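Long-range contact in PvdO (Pseudomonas aeruginosa, PDB 5HHA), which probably acts in the periplasm in maturation of the pyoverdine chromophore and belongs to the formylglycine-generating enzyme family, so it may act as an oxidase: residues 45-58 with 154-168. Sequence-based numbering, arbitrary orientation. Where two conformers were deposited one is given.
Sequences LPAGSFTMGTPDDE and EAEREYGARAGSAGP
F50 and Y159 form the tight centre where strand 48-52 crosses helix 154-162 roughly at right angles within the sulfatase-modifying factor (formylglycine-generating enzyme-like) fold. The F50 ring lies over the start of the Y159 side chain: Y159 CB stands over its face, 4.0 Å from the ring centroid, a CH-pi contact. The two rings meet obliquely, planes at 50°, while E158 CG and R162 CD close in on the edge of F50. Y159 CG stands opposite the backbone N (chi1 -179°), which carries the ring out from the helix to the short break in strand 42-52 at P46 and A47, where its hydroxyl donates to P46 O (2.7 Å). That oxygen lies at the edge of the phenol, in its plane, yet the hydroxyl sits above the carbonyl plane, clear of the lone pairs. L45 CD1 packs beside the same ring and on G160 CA. At the other end of the strand M52, extended throughout, lays its thioether along A155, CE to A155 CA being 3.6 Å; V71 of strand 69-73 also touches A155 and F50.

Beyond M52 the packing gives way to polar links and water. E58 reaches P168 mainly by its carboxylate, OE2 to P168 CB 3.6 Å, and forms a salt bridge with R262. One water joins E58 OE1, R162 NH2 and A166 O; another bonds T51 O and, weakly, S165 O. Between the two regions E158 is held from several directions, OE1 by R250 and OE2 by three donors. R162 grips OE2 side-on through NE (2.8 Å) and NH2, which should favour a charged carboxylate, and R162 NH1 donates to S165 O and G167 O. From the strand side G53 N meets E158 OE2 on its syn side at 3.0 Å, the N-H...O angle 166°.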
ATOM      1  N   LEU A  45      -5.239 -12.714  -5.310  1.00 11.22           N
ATOM      2  CA  LEU A  45      -5.367 -13.117  -3.909  1.00 13.90           C
ATOM      3  C   LEU A  45      -6.555 -14.055  -3.750  1.00 11.80           C
ATOM      4  O   LEU A  45      -7.584 -13.872  -4.361  1.00 12.50           O
ATOM      5  CB  LEU A  45      -5.543 -11.900  -2.990  1.00 11.61           C
ATOM      6  CG  LEU A  45      -4.464 -10.807  -3.074  1.00 10.82           C
ATOM      7  CD1 LEU A  45      -4.648  -9.821  -1.918  1.00 10.89           C
ATOM      8  CD2 LEU A  45      -3.080 -11.384  -3.020  1.00 11.06           C
ATOM      9  N   PRO A  46      -6.425 -15.052  -2.871  1.00 12.12           N
ATOM     10  CA  PRO A  46      -7.492 -16.029  -2.675  1.00 12.15           C
ATOM     11  C   PRO A  46      -8.654 -15.459  -1.903  1.00 11.99           C
ATOM     12  O   PRO A  46      -8.522 -14.517  -1.114  1.00 12.55           O
ATOM     13  CB  PRO A  46      -6.802 -17.122  -1.862  1.00 13.43           C
ATOM     14  CG  PRO A  46      -5.731 -16.435  -1.141  1.00 14.31           C
ATOM     15  CD  PRO A  46      -5.238 -15.352  -2.063  1.00 12.77           C
ATOM     16  N   ALA A  47      -9.837 -15.998  -2.156  1.00 13.25           N
ATOM     17  CA  ALA A  47     -10.954 -15.820  -1.256  1.00 13.20           C
ATOM     18  C   ALA A  47     -10.606 -16.446   0.085  1.00 13.11           C
ATOM     19  O   ALA A  47      -9.750 -17.312   0.160  1.00 15.80           O
ATOM     20  CB  ALA A  47     -12.199 -16.470  -1.830  1.00 14.76           C
ATOM     21  N   GLY A  48     -11.270 -16.006   1.145  1.00 12.43           N
ATOM     22  CA  GLY A  48     -11.035 -16.530   2.479  1.00 13.74           C
ATOM     23  C   GLY A  48     -11.273 -15.470   3.520  1.00 11.84           C
ATOM     24  O   GLY A  48     -11.603 -14.337   3.191  1.00 12.87           O
ATOM     25  N   SER A  49     -11.098 -15.847   4.779  1.00 13.07           N
ATOM     26  CA  SER A  49     -11.218 -14.932   5.901  1.00 11.59           C
ATOM     27  C   SER A  49      -9.881 -14.779   6.577  1.00 11.84           C
ATOM     28  O   SER A  49      -8.993 -15.625   6.466  1.00 13.20           O
ATOM     29  CB  SER A  49     -12.199 -15.466   6.944  1.00 12.66           C
ATOM     30  OG  SER A  49     -13.481 -15.582   6.413  1.00 14.02           O
ATOM     31  N   PHE A  50      -9.744 -13.683   7.297  1.00 10.62           N
ATOM     32  CA  PHE A  50      -8.566 -13.491   8.133  1.00 11.16           C
ATOM     33  C   PHE A  50      -8.915 -12.653   9.340  1.00 10.59           C
ATOM     34  O   PHE A  50      -9.920 -11.986   9.356  1.00 10.92           O
ATOM     35  CB  PHE A  50      -7.397 -12.842   7.354  1.00 11.16           C
ATOM     36  CG  PHE A  50      -7.480 -11.327   7.246  1.00  9.61           C
ATOM     37  CD1 PHE A  50      -8.494 -10.688   6.535  1.00 10.93           C
ATOM     38  CD2 PHE A  50      -6.510 -10.533   7.864  1.00 11.09           C
ATOM     39  CE1 PHE A  50      -8.536  -9.309   6.453  1.00  9.94           C
ATOM     40  CE2 PHE A  50      -6.565  -9.155   7.785  1.00  8.99           C
ATOM     41  CZ  PHE A  50      -7.567  -8.549   7.062  1.00  9.82           C
ATOM     42  N   THR A  51      -8.054 -12.671  10.345  1.00 11.12           N
ATOM     43  CA  THR A  51      -8.240 -11.829  11.501  1.00 11.35           C
ATOM     44  C   THR A  51      -7.475 -10.521  11.304  1.00  9.27           C
ATOM     45  O   THR A  51      -6.253 -10.520  11.090  1.00 10.21           O
ATOM     46  CB  THR A  51      -7.730 -12.541  12.776  1.00 12.73           C
ATOM     47  OG1 THR A  51      -8.429 -13.781  12.940  1.00 13.61           O
ATOM     48  CG2 THR A  51      -7.904 -11.668  14.011  1.00 14.36           C
ATOM     49  N   MET A  52      -8.204  -9.425  11.382  1.00  9.44           N
ATOM     50  CA  MET A  52      -7.658  -8.093  11.186  1.00  9.14           C
ATOM     51  C   MET A  52      -7.480  -7.402  12.519  1.00  8.37           C
ATOM     52  O   MET A  52      -8.335  -7.522  13.421  1.00  9.13           O
ATOM     53  CB  MET A  52      -8.620  -7.292  10.309  1.00  9.63           C
ATOM     54  CG  MET A  52      -8.074  -5.947   9.860  1.00  8.70           C
ATOM     55  SD  MET A  52      -9.275  -5.113   8.800  1.00  9.17           S
ATOM     56  CE  MET A  52      -8.363  -3.651   8.317  1.00  8.55           C
ATOM     57  N   GLY A  53      -6.375  -6.675  12.650  1.00  8.65           N
ATOM     58  CA  GLY A  53      -6.027  -5.987  13.874  1.00  8.81           C
ATOM     59  C   GLY A  53      -4.820  -6.629  14.513  1.00  9.77           C
ATOM     60  O   GLY A  53      -4.151  -7.487  13.906  1.00 10.62           O
ATOM     61  N   THR A  54      -4.547  -6.253  15.754  1.00  8.96           N
ATOM     62  CA  THR A  54      -3.321  -6.637  16.435  0.60  9.11           C
ATOM     63  C   THR A  54      -3.611  -7.118  17.865  1.00  9.56           C
ATOM     64  O   THR A  54      -4.322  -6.438  18.583  1.00  9.98           O
ATOM     65  CB  THR A  54      -2.383  -5.412  16.477  0.60  8.38           C
ATOM     66  OG1 THR A  54      -2.143  -4.969  15.134  0.60  7.32           O
ATOM     67  CG2 THR A  54      -1.084  -5.724  17.128  0.60  8.14           C
ATOM     68  N   PRO A  55      -3.026  -8.226  18.288  1.00  9.88           N
ATOM     69  CA  PRO A  55      -3.168  -8.647  19.687  1.00 11.81           C
ATOM     70  C   PRO A  55      -2.642  -7.601  20.670  1.00 11.45           C
ATOM     71  O   PRO A  55      -1.663  -6.934  20.376  1.00 10.41           O
ATOM     72  CB  PRO A  55      -2.354  -9.942  19.745  1.00 16.25           C
ATOM     73  CG  PRO A  55      -2.310 -10.436  18.305  1.00 15.28           C
ATOM     74  CD  PRO A  55      -2.244  -9.179  17.493  1.00 11.93           C
ATOM     75  N   ASP A  56      -3.264  -7.492  21.848  1.00 11.29           N
ATOM     76  CA  ASP A  56      -2.920  -6.479  22.847  1.00 10.95           C
ATOM     77  C   ASP A  56      -1.449  -6.413  23.199  1.00  9.11           C
ATOM     78  O   ASP A  56      -0.938  -5.344  23.461  1.00 10.41           O
ATOM     79  CB  ASP A  56      -3.688  -6.789  24.146  1.00 13.25           C
ATOM     80  CG  ASP A  56      -5.189  -6.633  24.011  1.00 17.73           C
ATOM     81  OD1 ASP A  56      -5.678  -6.048  23.026  1.00 17.04           O
ATOM     82  OD2 ASP A  56      -5.892  -7.070  24.957  1.00 19.89           O
ATOM     83  N   ASP A  57      -0.798  -7.566  23.215  1.00  8.90           N
ATOM     84  CA  ASP A  57       0.577  -7.639  23.699  1.00 10.49           C
ATOM     85  C   ASP A  57       1.643  -7.638  22.613  1.00 10.33           C
ATOM     86  O   ASP A  57       2.826  -7.818  22.896  1.00  9.91           O
ATOM     87  CB  ASP A  57       0.731  -8.870  24.604  1.00 12.90           C
ATOM     88  CG  ASP A  57      -0.071  -8.743  25.889  1.00 14.83           C
ATOM     89  OD1 ASP A  57      -0.340  -7.614  26.334  1.00 16.30           O
ATOM     90  OD2 ASP A  57      -0.413  -9.804  26.427  1.00 19.75           O
ATOM     91  N   GLU A  58       1.265  -7.415  21.359  1.00  8.60           N
ATOM     92  CA  GLU A  58       2.248  -7.329  20.280  1.00  9.85           C
ATOM     93  C   GLU A  58       3.122  -6.112  20.486  1.00  7.15           C
ATOM     94  O   GLU A  58       2.648  -5.027  20.730  1.00  8.21           O
ATOM     95  CB  GLU A  58       1.554  -7.244  18.917  1.00  9.41           C
ATOM     96  CG  GLU A  58       2.519  -7.084  17.753  1.00  9.23           C
ATOM     97  CD  GLU A  58       1.831  -7.212  16.422  1.00 10.24           C
ATOM     98  OE1 GLU A  58       1.257  -8.289  16.136  1.00  9.87           O
ATOM     99  OE2 GLU A  58       1.864  -6.229  15.660  1.00  9.17           O
ATOM    100  N   GLU A 154      -8.849  -0.942   3.215  1.00  7.86           N
ATOM    101  CA  GLU A 154      -7.894  -1.164   4.302  1.00  8.38           C
ATOM    102  C   GLU A 154      -7.806  -2.648   4.631  1.00  7.76           C
ATOM    103  O   GLU A 154      -6.728  -3.192   4.873  1.00  8.15           O
ATOM    104  CB  GLU A 154      -8.279  -0.355   5.535  1.00  6.99           C
ATOM    105  CG  GLU A 154      -7.184  -0.366   6.595  1.00  8.10           C
ATOM    106  CD  GLU A 154      -7.448   0.431   7.850  1.00  8.76           C
ATOM    107  OE1 GLU A 154      -8.569   0.935   8.042  1.00  9.41           O
ATOM    108  OE2 GLU A 154      -6.471   0.580   8.625  1.00  8.86           O
ATOM    109  N   ALA A 155      -8.958  -3.311   4.657  1.00  7.89           N
ATOM    110  CA  ALA A 155      -8.975  -4.742   4.945  1.00  7.91           C
ATOM    111  C   ALA A 155      -8.221  -5.547   3.890  1.00  7.88           C
ATOM    112  O   ALA A 155      -7.462  -6.473   4.199  1.00  7.84           O
ATOM    113  CB  ALA A 155     -10.417  -5.217   5.037  1.00  9.19           C
ATOM    114  N   GLU A 156      -8.419  -5.216   2.610  1.00  7.51           N
ATOM    115  CA  GLU A 156      -7.689  -5.891   1.534  1.00  8.07           C
ATOM    116  C   GLU A 156      -6.190  -5.703   1.695  1.00  7.79           C
ATOM    117  O   GLU A 156      -5.406  -6.609   1.469  1.00  7.75           O
ATOM    118  CB  GLU A 156      -8.108  -5.362   0.160  1.00  9.68           C
ATOM    119  CG  GLU A 156      -9.483  -5.821  -0.279  1.00  9.89           C
ATOM    120  CD  GLU A 156     -10.018  -5.090  -1.496  1.00 10.29           C
ATOM    121  OE1 GLU A 156      -9.476  -4.044  -1.890  1.00 10.33           O
ATOM    122  OE2 GLU A 156     -11.026  -5.589  -2.049  1.00 11.55           O
ATOM    123  N   ARG A 157      -5.797  -4.496   2.093  1.00  7.63           N
ATOM    124  CA  ARG A 157      -4.386  -4.193   2.240  1.00  7.61           C
ATOM    125  C   ARG A 157      -3.775  -5.025   3.382  1.00  7.26           C
ATOM    126  O   ARG A 157      -2.710  -5.639   3.216  1.00  7.62           O
ATOM    127  CB  ARG A 157      -4.172  -2.691   2.416  1.00  8.08           C
ATOM    128  CG  ARG A 157      -2.817  -2.164   1.948  1.00  8.56           C
ATOM    129  CD  ARG A 157      -1.648  -2.555   2.844  1.00  7.04           C
ATOM    130  NE  ARG A 157      -0.411  -1.940   2.363  1.00  7.43           N
ATOM    131  CZ  ARG A 157       0.772  -2.092   2.940  1.00  6.97           C
ATOM    132  NH1 ARG A 157       0.870  -2.698   4.110  1.00  7.51           N
ATOM    133  NH2 ARG A 157       1.848  -1.607   2.353  1.00  7.47           N
ATOM    134  N   GLU A 158      -4.433  -5.067   4.532  1.00  7.73           N
ATOM    135  CA  GLU A 158      -3.877  -5.878   5.628  1.00  8.21           C
ATOM    136  C   GLU A 158      -3.874  -7.365   5.258  1.00  7.62           C
ATOM    137  O   GLU A 158      -2.938  -8.076   5.562  1.00  8.17           O
ATOM    138  CB  GLU A 158      -4.604  -5.648   6.947  1.00  7.10           C
ATOM    139  CG  GLU A 158      -3.881  -6.354   8.127  1.00  8.06           C
ATOM    140  CD  GLU A 158      -4.386  -5.986   9.511  1.00  7.19           C
ATOM    141  OE1 GLU A 158      -4.587  -4.793   9.787  1.00  7.52           O
ATOM    142  OE2 GLU A 158      -4.537  -6.937  10.322  1.00  8.00           O
ATOM    143  N   TYR A 159      -4.924  -7.822   4.580  1.00  7.96           N
ATOM    144  CA  TYR A 159      -5.009  -9.219   4.135  1.00  8.42           C
ATOM    145  C   TYR A 159      -3.808  -9.560   3.265  1.00  8.62           C
ATOM    146  O   TYR A 159      -3.162 -10.585   3.410  1.00  8.04           O
ATOM    147  CB  TYR A 159      -6.287  -9.401   3.347  1.00  8.81           C
ATOM    148  CG  TYR A 159      -6.595 -10.779   2.809  1.00  8.76           C
ATOM    149  CD1 TYR A 159      -6.779 -11.857   3.673  1.00  9.91           C
ATOM    150  CD2 TYR A 159      -6.829 -10.980   1.450  1.00 10.66           C
ATOM    151  CE1 TYR A 159      -7.157 -13.104   3.188  1.00 11.45           C
ATOM    152  CE2 TYR A 159      -7.185 -12.232   0.957  1.00 10.81           C
ATOM    153  CZ  TYR A 159      -7.372 -13.269   1.846  1.00 11.52           C
ATOM    154  OH  TYR A 159      -7.774 -14.535   1.435  1.00 13.63           O
ATOM    155  N   GLY A 160      -3.528  -8.681   2.318  1.00  7.79           N
ATOM    156  CA  GLY A 160      -2.451  -8.866   1.363  1.00  8.56           C
ATOM    157  C   GLY A 160      -1.077  -8.753   1.975  1.00  9.06           C
ATOM    158  O   GLY A 160      -0.134  -9.421   1.534  1.00  9.50           O
ATOM    159  N   ALA A 161      -0.937  -7.918   3.003  1.00  7.59           N
ATOM    160  CA  ALA A 161       0.309  -7.798   3.732  1.00  7.63           C
ATOM    161  C   ALA A 161       0.585  -9.060   4.534  1.00  7.84           C
ATOM    162  O   ALA A 161       1.719  -9.530   4.575  1.00  8.32           O
ATOM    163  CB  ALA A 161       0.279  -6.586   4.662  1.00  8.66           C
ATOM    164  N   ARG A 162      -0.434  -9.586   5.205  1.00  8.64           N
ATOM    165  CA  ARG A 162      -0.226 -10.713   6.101  1.00  8.12           C
ATOM    166  C   ARG A 162       0.013 -12.024   5.371  1.00  9.23           C
ATOM    167  O   ARG A 162       0.810 -12.862   5.821  1.00  9.95           O
ATOM    168  CB  ARG A 162      -1.418 -10.905   7.016  1.00  8.22           C
ATOM    169  CG  ARG A 162      -1.575  -9.816   8.055  1.00  8.37           C
ATOM    170  CD  ARG A 162      -2.750 -10.120   9.005  1.00  8.41           C
ATOM    171  NE  ARG A 162      -2.819  -9.144  10.091  1.00  8.04           N
ATOM    172  CZ  ARG A 162      -1.968  -9.120  11.110  1.00  7.53           C
ATOM    173  NH1 ARG A 162      -1.052 -10.049  11.242  1.00  8.80           N
ATOM    174  NH2 ARG A 162      -2.032  -8.149  11.996  1.00  9.17           N
ATOM    175  N   ALA A 163      -0.706 -12.243   4.268  1.00  8.99           N
ATOM    176  CA  ALA A 163      -0.577 -13.495   3.508  1.00 10.62           C
ATOM    177  C   ALA A 163      -0.692 -14.723   4.418  1.00 11.35           C
ATOM    178  O   ALA A 163       0.072 -15.692   4.282  1.00 12.08           O
ATOM    179  CB  ALA A 163       0.720 -13.515   2.719  1.00 11.79           C
ATOM    180  N   GLY A 164      -1.644 -14.684   5.346  1.00 10.04           N
ATOM    181  CA  GLY A 164      -1.908 -15.809   6.228  1.00 12.18           C
ATOM    182  C   GLY A 164      -1.235 -15.719   7.585  1.00 11.82           C
ATOM    183  O   GLY A 164      -1.554 -16.516   8.485  1.00 15.74           O
ATOM    184  N   SER A 165      -0.386 -14.739   7.810  1.00 10.58           N
ATOM    185  CA  SER A 165       0.381 -14.662   9.051  0.72 11.59           C
ATOM    186  C   SER A 165      -0.366 -13.877  10.116  1.00 13.34           C
ATOM    187  O   SER A 165      -1.089 -12.935   9.814  1.00 17.21           O
ATOM    188  CB  SER A 165       1.752 -14.060   8.789  0.72 11.25           C
ATOM    189  OG  SER A 165       1.630 -12.716   8.366  0.72 10.19           O
ATOM    190  N   ALA A 166      -0.215 -14.283  11.371  1.00 12.79           N
ATOM    191  CA  ALA A 166      -0.924 -13.680  12.496  1.00 12.24           C
ATOM    192  C   ALA A 166      -0.107 -12.674  13.282  1.00 11.36           C
ATOM    193  O   ALA A 166      -0.655 -11.872  14.030  1.00 11.80           O
ATOM    194  CB  ALA A 166      -1.375 -14.795  13.446  1.00 13.68           C
ATOM    195  N   GLY A 167       1.201 -12.795  13.193  1.00 11.86           N
ATOM    196  CA  GLY A 167       2.117 -11.916  13.905  1.00 11.98           C
ATOM    197  C   GLY A 167       2.357 -10.626  13.164  1.00 10.71           C
ATOM    198  O   GLY A 167       1.700 -10.334  12.156  1.00 10.14           O
ATOM    199  N   PRO A 168       3.302  -9.832  13.656  1.00  9.34           N
ATOM    200  CA  PRO A 168       3.563  -8.537  13.032  1.00  8.49           C
ATOM    201  C   PRO A 168       4.127  -8.632  11.609  1.00  8.62           C
ATOM    202  O   PRO A 168       3.900  -7.723  10.791  1.00  9.27           O
ATOM    203  CB  PRO A 168       4.577  -7.884  13.980  1.00  9.22           C
ATOM    204  CG  PRO A 168       5.215  -8.989  14.688  1.00 11.91           C
ATOM    205  CD  PRO A 168       4.150 -10.051  14.841  1.00 10.97           C
TER
HETATM  206  O   HOH W   1      -4.353 -12.537  10.646  1.00 23.44           O
HETATM  207  O   HOH W   2      -0.555  -9.062  14.294  1.00 11.03           O